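Local coordinates for CYTH domain-containing protein (Pyrococcus horikoshii, PDB 2DC4) that is of unknown function but, as a CYTH-family protein with a closed antiparallel barrel, probably binds triphosphate-containing compounds within its tunnel, at residues K93-R101 with P156-N164; D122-T130 with I140-L149. All coordinates share one frame; numbering follows the deposited sequence.

Contact 1 (K93-R101 with P156-N164); sequences KVQGVVKKR and PKLYIELIN
Val98, Ile160 and Ile163 form the apolar part of this contact, where a strand receives a short C-terminal helix without any hydrogen bond between them. Both methyls of Val98 are used: CG1 meets Tyr159 CB at 4.1 Å, and CG2 lies against Ile160 CA at 3.9 Å and also touches Ile163 CD1. With CG1 swung opposite the main-chain N (chi1 -174°) and chi2 bent at 59°, Ile160 brings CD1 to 3.8 Å from Gly96 CA. A CB on Gly96 would collide with that methyl.

Mixed contacts flank this apolar group. Gln95 reaches across Ile160 at a slant, its OE1 3.4 Å from Ile160 CG1, while Ile163 CD1 rests 3.5 Å from Val97 O. The Lys100 chain crosses Tyr159 at about a right angle, placing Lys100 CE 4.0 Å from Tyr159 CD1; its NZ goes on to Gln31.

Within the helical segment, Leu158 N gives a hydrogen bond to Glu161 OE1, tying the N-cap residue to the first turn. Helix 159-162 sits on the inner face of the barrel wall, consistent with a C-terminal helix lining the CYTH tunnel; Val117 of strand 110-117 touches Val98, Lys100 and Tyr159, and Tyr35 of strand 24-36 touches Gln95 and Val98.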
loop_
_atom_site.group_PDB
_atom_site.type_symbol
_atom_site.label_atom_id
_atom_site.label_comp_id
_atom_site.label_asym_id
_atom_site.label_seq_id
_atom_site.Cartn_x
_atom_site.Cartn_y
_atom_site.Cartn_z
ATOM N N LYS A 93 -2.558 2.112 15.682
ATOM C CA LYS A 93 -2.691 0.975 16.586
ATOM C C LYS A 93 -3.646 -0.067 16.017
ATOM O O LYS A 93 -4.663 0.278 15.413
ATOM C CB LYS A 93 -3.219 1.451 17.944
ATOM C CG LYS A 93 -2.361 2.508 18.627
ATOM C CD LYS A 93 -1.063 1.925 19.160
ATOM C CE LYS A 93 -0.295 2.956 19.977
ATOM N NZ LYS A 93 0.922 2.382 20.615
ATOM N N VAL A 94 -3.316 -1.340 16.208
ATOM C CA VAL A 94 -4.170 -2.417 15.725
ATOM C C VAL A 94 -5.458 -2.426 16.541
ATOM O O VAL A 94 -5.435 -2.518 17.771
ATOM C CB VAL A 94 -3.488 -3.799 15.842
ATOM C CG1 VAL A 94 -4.479 -4.896 15.468
ATOM C CG2 VAL A 94 -2.276 -3.860 14.927
ATOM N N GLN A 95 -6.575 -2.333 15.834
ATOM C CA GLN A 95 -7.901 -2.306 16.435
ATOM C C GLN A 95 -8.432 -3.721 16.668
ATOM O O GLN A 95 -9.188 -3.971 17.611
ATOM C CB GLN A 95 -8.825 -1.523 15.502
ATOM C CG GLN A 95 -10.223 -1.258 16.004
ATOM C CD GLN A 95 -11.002 -0.394 15.032
ATOM O OE1 GLN A 95 -11.125 -0.727 13.852
ATOM N NE2 GLN A 95 -11.522 0.724 15.517
ATOM N N GLY A 96 -8.027 -4.645 15.806
ATOM C CA GLY A 96 -8.465 -6.021 15.932
ATOM C C GLY A 96 -8.249 -6.777 14.638
ATOM O O GLY A 96 -7.780 -6.209 13.654
ATOM N N VAL A 97 -8.594 -8.058 14.636
ATOM C CA VAL A 97 -8.430 -8.886 13.454
ATOM C C VAL A 97 -9.713 -9.641 13.168
ATOM O O VAL A 97 -10.218 -10.359 14.028
ATOM C CB VAL A 97 -7.297 -9.914 13.641
ATOM C CG1 VAL A 97 -7.170 -10.780 12.388
ATOM C CG2 VAL A 97 -5.985 -9.198 13.940
ATOM N N VAL A 98 -10.246 -9.465 11.962
ATOM C CA VAL A 98 -11.472 -10.148 11.572
ATOM C C VAL A 98 -11.127 -11.259 10.597
ATOM O O VAL A 98 -10.487 -11.017 9.573
ATOM C CB VAL A 98 -12.477 -9.196 10.882
ATOM C CG1 VAL A 98 -13.709 -9.984 10.434
ATOM C CG2 VAL A 98 -12.881 -8.073 11.829
ATOM N N LYS A 99 -11.553 -12.476 10.917
ATOM C CA LYS A 99 -11.296 -13.621 10.060
ATOM C C LYS A 99 -12.626 -14.189 9.608
ATOM O O LYS A 99 -13.514 -14.442 10.425
ATOM C CB LYS A 99 -10.507 -14.690 10.815
ATOM C CG LYS A 99 -9.127 -14.231 11.264
ATOM C CD LYS A 99 -8.378 -15.341 11.990
ATOM C CE LYS A 99 -8.118 -16.533 11.080
ATOM N NZ LYS A 99 -7.303 -16.159 9.887
ATOM N N LYS A 100 -12.776 -14.392 8.308
ATOM C CA LYS A 100 -14.035 -14.922 7.816
ATOM C C LYS A 100 -13.872 -15.724 6.540
ATOM O O LYS A 100 -12.862 -15.617 5.846
ATOM C CB LYS A 100 -15.008 -13.771 7.557
ATOM C CG LYS A 100 -14.705 -13.008 6.271
ATOM C CD LYS A 100 -15.788 -11.983 5.953
ATOM C CE LYS A 100 -15.538 -10.644 6.634
ATOM N NZ LYS A 100 -14.409 -9.899 5.989
ATOM N N ARG A 101 -14.876 -16.542 6.248
ATOM C CA ARG A 101 -14.894 -17.323 5.025
ATOM C C ARG A 101 -16.093 -16.734 4.286
ATOM O O ARG A 101 -17.220 -16.795 4.774
ATOM C CB ARG A 101 -15.115 -18.801 5.336
ATOM C CG ARG A 101 -14.706 -19.731 4.218
ATOM C CD ARG A 101 -14.062 -20.994 4.781
ATOM N NE ARG A 101 -13.400 -21.788 3.751
ATOM C CZ ARG A 101 -14.033 -22.576 2.888
ATOM N NH1 ARG A 101 -15.353 -22.683 2.927
ATOM N NH2 ARG A 101 -13.343 -23.262 1.987
ATOM N N PRO A 156 -26.658 -3.582 12.035
ATOM C CA PRO A 156 -25.972 -2.323 11.727
ATOM C C PRO A 156 -24.474 -2.313 12.030
ATOM O O PRO A 156 -23.695 -1.669 11.328
ATOM C CB PRO A 156 -26.718 -1.296 12.587
ATOM C CG PRO A 156 -28.002 -1.988 12.979
ATOM C CD PRO A 156 -27.575 -3.406 13.169
ATOM N N LYS A 157 -24.073 -3.027 13.075
ATOM C CA LYS A 157 -22.672 -3.049 13.476
ATOM C C LYS A 157 -21.696 -3.558 12.423
ATOM O O LYS A 157 -22.012 -4.443 11.630
ATOM C CB LYS A 157 -22.505 -3.874 14.752
ATOM C CG LYS A 157 -23.155 -3.262 15.986
ATOM C CD LYS A 157 -22.869 -4.107 17.222
ATOM C CE LYS A 157 -23.363 -3.428 18.489
ATOM N NZ LYS A 157 -23.017 -4.216 19.708
ATOM N N LEU A 158 -20.499 -2.980 12.431
ATOM C CA LEU A 158 -19.443 -3.376 11.506
ATOM C C LEU A 158 -18.820 -4.661 12.038
ATOM O O LEU A 158 -18.903 -4.947 13.227
ATOM C CB LEU A 158 -18.379 -2.280 11.438
ATOM C CG LEU A 158 -18.896 -0.879 11.116
ATOM C CD1 LEU A 158 -17.763 0.132 11.254
ATOM C CD2 LEU A 158 -19.476 -0.862 9.709
ATOM N N TYR A 159 -18.186 -5.432 11.162
ATOM C CA TYR A 159 -17.566 -6.676 11.582
ATOM C C TYR A 159 -16.518 -6.479 12.667
ATOM O O TYR A 159 -16.389 -7.310 13.561
ATOM C CB TYR A 159 -16.949 -7.392 10.377
ATOM C CG TYR A 159 -17.988 -8.014 9.476
ATOM C CD1 TYR A 159 -17.977 -7.789 8.100
ATOM C CD2 TYR A 159 -19.004 -8.810 10.006
ATOM C CE1 TYR A 159 -18.967 -8.339 7.272
ATOM C CE2 TYR A 159 -19.987 -9.362 9.194
ATOM C CZ TYR A 159 -19.965 -9.121 7.830
ATOM O OH TYR A 159 -20.962 -9.646 7.034
ATOM N N ILE A 160 -15.774 -5.380 12.597
ATOM C CA ILE A 160 -14.750 -5.128 13.603
ATOM C C ILE A 160 -15.394 -4.859 14.974
ATOM O O ILE A 160 -14.766 -5.060 16.014
ATOM C CB ILE A 160 -13.814 -3.955 13.159
ATOM C CG1 ILE A 160 -12.651 -3.801 14.146
ATOM C CG2 ILE A 160 -14.608 -2.661 13.033
ATOM C CD1 ILE A 160 -11.785 -5.051 14.291
ATOM N N GLU A 161 -16.658 -4.437 14.973
ATOM C CA GLU A 161 -17.381 -4.183 16.225
ATOM C C GLU A 161 -18.103 -5.451 16.706
ATOM O O GLU A 161 -18.439 -5.577 17.883
ATOM C CB GLU A 161 -18.422 -3.069 16.037
ATOM C CG GLU A 161 -17.884 -1.749 15.489
ATOM C CD GLU A 161 -18.972 -0.694 15.305
ATOM O OE1 GLU A 161 -20.001 -0.982 14.647
ATOM O OE2 GLU A 161 -18.793 0.436 15.815
ATOM N N LEU A 162 -18.340 -6.387 15.791
ATOM C CA LEU A 162 -19.047 -7.627 16.107
ATOM C C LEU A 162 -18.212 -8.757 16.695
ATOM O O LEU A 162 -18.725 -9.567 17.465
ATOM C CB LEU A 162 -19.767 -8.147 14.859
ATOM C CG LEU A 162 -20.950 -7.306 14.377
ATOM C CD1 LEU A 162 -21.270 -7.628 12.928
ATOM C CD2 LEU A 162 -22.151 -7.562 15.280
ATOM N N ILE A 163 -16.935 -8.823 16.333
ATOM C CA ILE A 163 -16.084 -9.889 16.842
ATOM C C ILE A 163 -15.893 -9.786 18.352
ATOM O O ILE A 163 -15.632 -8.710 18.892
ATOM C CB ILE A 163 -14.709 -9.888 16.146
ATOM C CG1 ILE A 163 -14.040 -8.524 16.309
ATOM C CG2 ILE A 163 -14.884 -10.236 14.669
ATOM C CD1 ILE A 163 -12.611 -8.481 15.788
ATOM N N ASN A 164 -16.039 -10.921 19.026
ATOM C CA ASN A 164 -15.908 -10.991 20.474
ATOM C C ASN A 164 -14.445 -11.038 20.899
ATOM O O ASN A 164 -13.577 -11.158 20.009
ATOM C CB ASN A 164 -16.646 -12.228 20.996
ATOM C CG ASN A 164 -16.631 -12.324 22.510
ATOM O OD1 ASN A 164 -17.045 -11.396 23.205
ATOM N ND2 ASN A 164 -16.159 -13.452 23.031
#

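Contact 2 (D122-T130 with I140-L149); sequences DFLDIEVIT and IWDVARRLGL
Ile126 and Ile140 lie side by side pointing opposite ways, bringing Ile126 CG2 to 3.9 Å from Ile140 CG2. Their two other branches part: Ile126 sets CG1 anti to its carbonyl carbon (chi1 -58°), and its CD1 extends to the helix backbone, 4.0 Å from Ala144 CA, with Val143, Leu147 and Leu149 at the margins of the same methyl. Ile140 instead directs CD1 toward the strand's main chain, 3.4 Å from Ile126 O.

Val128 crosses Ile140 at a slant, and its CG1 lies 3.7 Å from Ile140 CD1. Ile140 is therefore held between two strand residues on the same side of the strand, and an alanine here would probably leave Val128 CG1 and the CG2 methyl of Ile126 without their main partner across the contact, opening a gap under the strand.

At the other end, Leu124 presents CD2 to two leucines, crossing Leu147 at about a right angle and Leu149 more obliquely; Leu124 CD2 is 4.0 Å from Leu149 CD1. Both leucines are placed by a Schellman motif around Gly148, whose positive phi (80°) turns the chain. Leu149 N bonds to Ala144 O and Gly148 N to Arg145 O, closing the Schellman turn.

The axes of the short segments, strand 122-128 and helix 140-146, approach to 9.0 Å at 143°, roughly antiparallel but clearly skewed. With seven of its eight touching residues buried, this is the hydrophobic packing of a helix on the outside of a β-barrel, here of the CYTH fold.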
loop_
_atom_site.group_PDB
_atom_site.type_symbol
_atom_site.label_atom_id
_atom_site.label_comp_id
_atom_site.label_asym_id
_atom_site.label_seq_id
_atom_site.Cartn_x
_atom_site.Cartn_y
_atom_site.Cartn_z
ATOM N N ASP A 122 -22.778 -15.814 11.491
ATOM C CA ASP A 122 -22.993 -15.790 10.045
ATOM C C ASP A 122 -23.808 -14.578 9.612
ATOM O O ASP A 122 -24.848 -14.266 10.192
ATOM C CB ASP A 122 -23.675 -17.082 9.595
ATOM C CG ASP A 122 -22.871 -18.317 9.965
ATOM O OD1 ASP A 122 -21.640 -18.303 9.768
ATOM O OD2 ASP A 122 -23.467 -19.304 10.447
ATOM N N PHE A 123 -23.327 -13.897 8.577
ATOM C CA PHE A 123 -23.991 -12.700 8.088
ATOM C C PHE A 123 -24.037 -12.687 6.576
ATOM O O PHE A 123 -23.199 -13.297 5.912
ATOM C CB PHE A 123 -23.248 -11.445 8.556
ATOM C CG PHE A 123 -23.099 -11.344 10.048
ATOM C CD1 PHE A 123 -22.103 -12.050 10.713
ATOM C CD2 PHE A 123 -23.970 -10.554 10.787
ATOM C CE1 PHE A 123 -21.980 -11.967 12.098
ATOM C CE2 PHE A 123 -23.857 -10.466 12.168
ATOM C CZ PHE A 123 -22.864 -11.170 12.825
ATOM N N LEU A 124 -25.029 -11.987 6.041
ATOM C CA LEU A 124 -25.159 -11.851 4.598
ATOM C C LEU A 124 -25.147 -10.369 4.300
ATOM O O LEU A 124 -25.935 -9.614 4.864
ATOM C CB LEU A 124 -26.480 -12.437 4.082
ATOM C CG LEU A 124 -26.784 -12.056 2.619
ATOM C CD1 LEU A 124 -25.825 -12.786 1.688
ATOM C CD2 LEU A 124 -28.228 -12.398 2.264
ATOM N N ASP A 125 -24.232 -9.940 3.438
ATOM C CA ASP A 125 -24.191 -8.548 3.043
ATOM C C ASP A 125 -24.777 -8.516 1.639
ATOM O O ASP A 125 -24.373 -9.298 0.777
ATOM C CB ASP A 125 -22.752 -8.020 2.995
ATOM C CG ASP A 125 -22.217 -7.659 4.363
ATOM O OD1 ASP A 125 -22.867 -6.849 5.057
ATOM O OD2 ASP A 125 -21.143 -8.167 4.744
ATOM N N ILE A 126 -25.756 -7.649 1.420
ATOM C CA ILE A 126 -26.341 -7.513 0.094
ATOM C C ILE A 126 -25.868 -6.148 -0.382
ATOM O O ILE A 126 -26.195 -5.116 0.213
ATOM C CB ILE A 126 -27.884 -7.559 0.119
ATOM C CG1 ILE A 126 -28.359 -8.872 0.752
ATOM C CG2 ILE A 126 -28.423 -7.434 -1.313
ATOM C CD1 ILE A 126 -29.884 -9.047 0.732
ATOM N N GLU A 127 -25.087 -6.156 -1.455
ATOM C CA GLU A 127 -24.487 -4.947 -2.006
ATOM C C GLU A 127 -25.031 -4.638 -3.403
ATOM O O GLU A 127 -25.294 -5.523 -4.206
ATOM C CB GLU A 127 -22.973 -5.153 -2.070
ATOM C CG GLU A 127 -22.298 -4.935 -0.715
ATOM C CD GLU A 127 -20.802 -5.097 -0.868
ATOM O OE1 GLU A 127 -20.258 -4.608 -1.848
ATOM O OE2 GLU A 127 -20.190 -5.715 0.000
ATOM N N VAL A 128 -25.183 -3.359 -3.715
ATOM C CA VAL A 128 -25.656 -2.977 -5.037
ATOM C C VAL A 128 -24.815 -1.833 -5.573
ATOM O O VAL A 128 -24.272 -1.037 -4.808
ATOM C CB VAL A 128 -27.144 -2.541 -4.998
ATOM C CG1 VAL A 128 -27.297 -1.298 -4.150
ATOM C CG2 VAL A 128 -27.661 -2.294 -6.410
ATOM N N ILE A 129 -24.692 -1.769 -6.894
ATOM C CA ILE A 129 -23.938 -0.701 -7.538
ATOM C C ILE A 129 -24.958 0.265 -8.134
ATOM O O ILE A 129 -25.778 -0.132 -8.958
ATOM C CB ILE A 129 -23.045 -1.255 -8.665
ATOM C CG1 ILE A 129 -22.062 -2.278 -8.090
ATOM C CG2 ILE A 129 -22.294 -0.116 -9.345
ATOM C CD1 ILE A 129 -21.215 -2.972 -9.142
ATOM N N THR A 130 -24.918 1.522 -7.703
ATOM C CA THR A 130 -25.861 2.525 -8.197
ATOM C C THR A 130 -25.365 3.950 -7.961
ATOM O O THR A 130 -24.624 4.218 -7.014
ATOM C CB THR A 130 -27.247 2.362 -7.519
ATOM O OG1 THR A 130 -27.791 1.076 -7.846
ATOM C CG2 THR A 130 -28.212 3.440 -7.989
ATOM N N ILE A 140 -31.905 -3.401 -2.964
ATOM C CA ILE A 140 -31.435 -4.309 -1.928
ATOM C C ILE A 140 -32.616 -4.883 -1.164
ATOM O O ILE A 140 -32.665 -6.082 -0.907
ATOM C CB ILE A 140 -30.481 -3.596 -0.947
ATOM C CG1 ILE A 140 -29.138 -3.353 -1.641
ATOM C CG2 ILE A 140 -30.301 -4.433 0.326
ATOM C CD1 ILE A 140 -28.136 -2.572 -0.828
ATOM N N TRP A 141 -33.576 -4.035 -0.812
ATOM C CA TRP A 141 -34.725 -4.536 -0.070
ATOM C C TRP A 141 -35.658 -5.441 -0.877
ATOM O O TRP A 141 -36.264 -6.352 -0.319
ATOM C CB TRP A 141 -35.476 -3.376 0.592
ATOM C CG TRP A 141 -34.792 -2.994 1.866
ATOM C CD1 TRP A 141 -33.945 -1.940 2.068
ATOM C CD2 TRP A 141 -34.777 -3.757 3.078
ATOM N NE1 TRP A 141 -33.395 -2.008 3.328
ATOM C CE2 TRP A 141 -33.891 -3.114 3.968
ATOM C CE3 TRP A 141 -35.424 -4.928 3.492
ATOM C CZ2 TRP A 141 -33.634 -3.602 5.254
ATOM C CZ3 TRP A 141 -35.168 -5.416 4.773
ATOM C CH2 TRP A 141 -34.279 -4.750 5.636
ATOM N N ASP A 142 -35.764 -5.224 -2.186
ATOM C CA ASP A 142 -36.604 -6.103 -2.993
ATOM C C ASP A 142 -35.965 -7.492 -2.993
ATOM O O ASP A 142 -36.653 -8.514 -2.923
ATOM C CB ASP A 142 -36.720 -5.591 -4.434
ATOM C CG ASP A 142 -37.706 -4.450 -4.568
ATOM O OD1 ASP A 142 -38.717 -4.449 -3.834
ATOM O OD2 ASP A 142 -37.479 -3.564 -5.418
ATOM N N VAL A 143 -34.636 -7.519 -3.074
ATOM C CA VAL A 143 -33.896 -8.775 -3.061
ATOM C C VAL A 143 -33.997 -9.425 -1.679
ATOM O O VAL A 143 -34.232 -10.623 -1.565
ATOM C CB VAL A 143 -32.399 -8.549 -3.389
ATOM C CG1 VAL A 143 -31.631 -9.861 -3.266
ATOM C CG2 VAL A 143 -32.260 -7.974 -4.782
ATOM N N ALA A 144 -33.826 -8.628 -0.631
ATOM C CA ALA A 144 -33.891 -9.154 0.730
ATOM C C ALA A 144 -35.227 -9.851 0.999
ATOM O O ALA A 144 -35.259 -10.963 1.527
ATOM C CB ALA A 144 -33.681 -8.027 1.739
ATOM N N ARG A 145 -36.324 -9.192 0.642
ATOM C CA ARG A 145 -37.650 -9.767 0.856
ATOM C C ARG A 145 -37.851 -11.040 0.042
ATOM O O ARG A 145 -38.557 -11.965 0.462
ATOM C CB ARG A 145 -38.731 -8.735 0.516
ATOM C CG ARG A 145 -38.643 -7.467 1.370
ATOM C CD ARG A 145 -39.948 -6.675 1.356
ATOM N NE ARG A 145 -40.308 -6.174 0.030
ATOM C CZ ARG A 145 -39.835 -5.057 -0.515
ATOM N NH1 ARG A 145 -38.974 -4.296 0.147
ATOM N NH2 ARG A 145 -40.220 -4.703 -1.731
ATOM N N ARG A 146 -37.232 -11.099 -1.129
ATOM C CA ARG A 146 -37.362 -12.292 -1.944
ATOM C C ARG A 146 -36.639 -13.449 -1.258
ATOM O O ARG A 146 -36.942 -14.617 -1.503
ATOM C CB ARG A 146 -36.792 -12.053 -3.339
ATOM C CG ARG A 146 -37.030 -13.221 -4.265
ATOM C CD ARG A 146 -36.978 -12.780 -5.700
ATOM N NE ARG A 146 -37.161 -13.902 -6.613
ATOM C CZ ARG A 146 -37.153 -13.772 -7.933
ATOM N NH1 ARG A 146 -36.975 -12.571 -8.466
ATOM N NH2 ARG A 146 -37.320 -14.832 -8.715
ATOM N N LEU A 147 -35.685 -13.115 -0.393
ATOM C CA LEU A 147 -34.940 -14.122 0.348
ATOM C C LEU A 147 -35.596 -14.382 1.704
ATOM O O LEU A 147 -35.084 -15.157 2.506
ATOM C CB LEU A 147 -33.487 -13.673 0.561
ATOM C CG LEU A 147 -32.622 -13.565 -0.702
ATOM C CD1 LEU A 147 -31.306 -12.880 -0.348
ATOM C CD2 LEU A 147 -32.358 -14.951 -1.287
ATOM N N GLY A 148 -36.721 -13.721 1.959
ATOM C CA GLY A 148 -37.416 -13.923 3.219
ATOM C C GLY A 148 -36.832 -13.170 4.400
ATOM O O GLY A 148 -37.125 -13.487 5.553
ATOM N N LEU A 149 -36.002 -12.172 4.124
ATOM C CA LEU A 149 -35.402 -11.385 5.187
ATOM C C LEU A 149 -36.294 -10.185 5.487
ATOM O O LEU A 149 -37.037 -9.728 4.619
ATOM C CB LEU A 149 -34.011 -10.921 4.756
ATOM C CG LEU A 149 -33.044 -12.085 4.514
ATOM C CD1 LEU A 149 -31.790 -11.596 3.814
ATOM C CD2 LEU A 149 -32.692 -12.734 5.849
#

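The residues of contact 2 all fall between the two segments of contact 1, yet the contacts lie on opposite sides of the chain's centre, their own centres about 21 Å apart. They meet through strand 121-128: Tyr159 OH lies 2.7 Å from Asp125 OD2, a probable hydrogen bond, and Leu162 CD1 packs 3.9 Å from Phe123 CZ. The two helices thus lie on the outer and inner faces of one barrel wall, Leu124, Ile126 and Val128 facing helix 133-146, Phe123 and Asp125 meeting helix 159-162. Lys6, which makes a cation-pi contact with Tyr159 and touches Asp125, and Glu4 belong to a sequence matching the CYTH ExExK signature; Tyr159 and Asp125 probably border the tunnel.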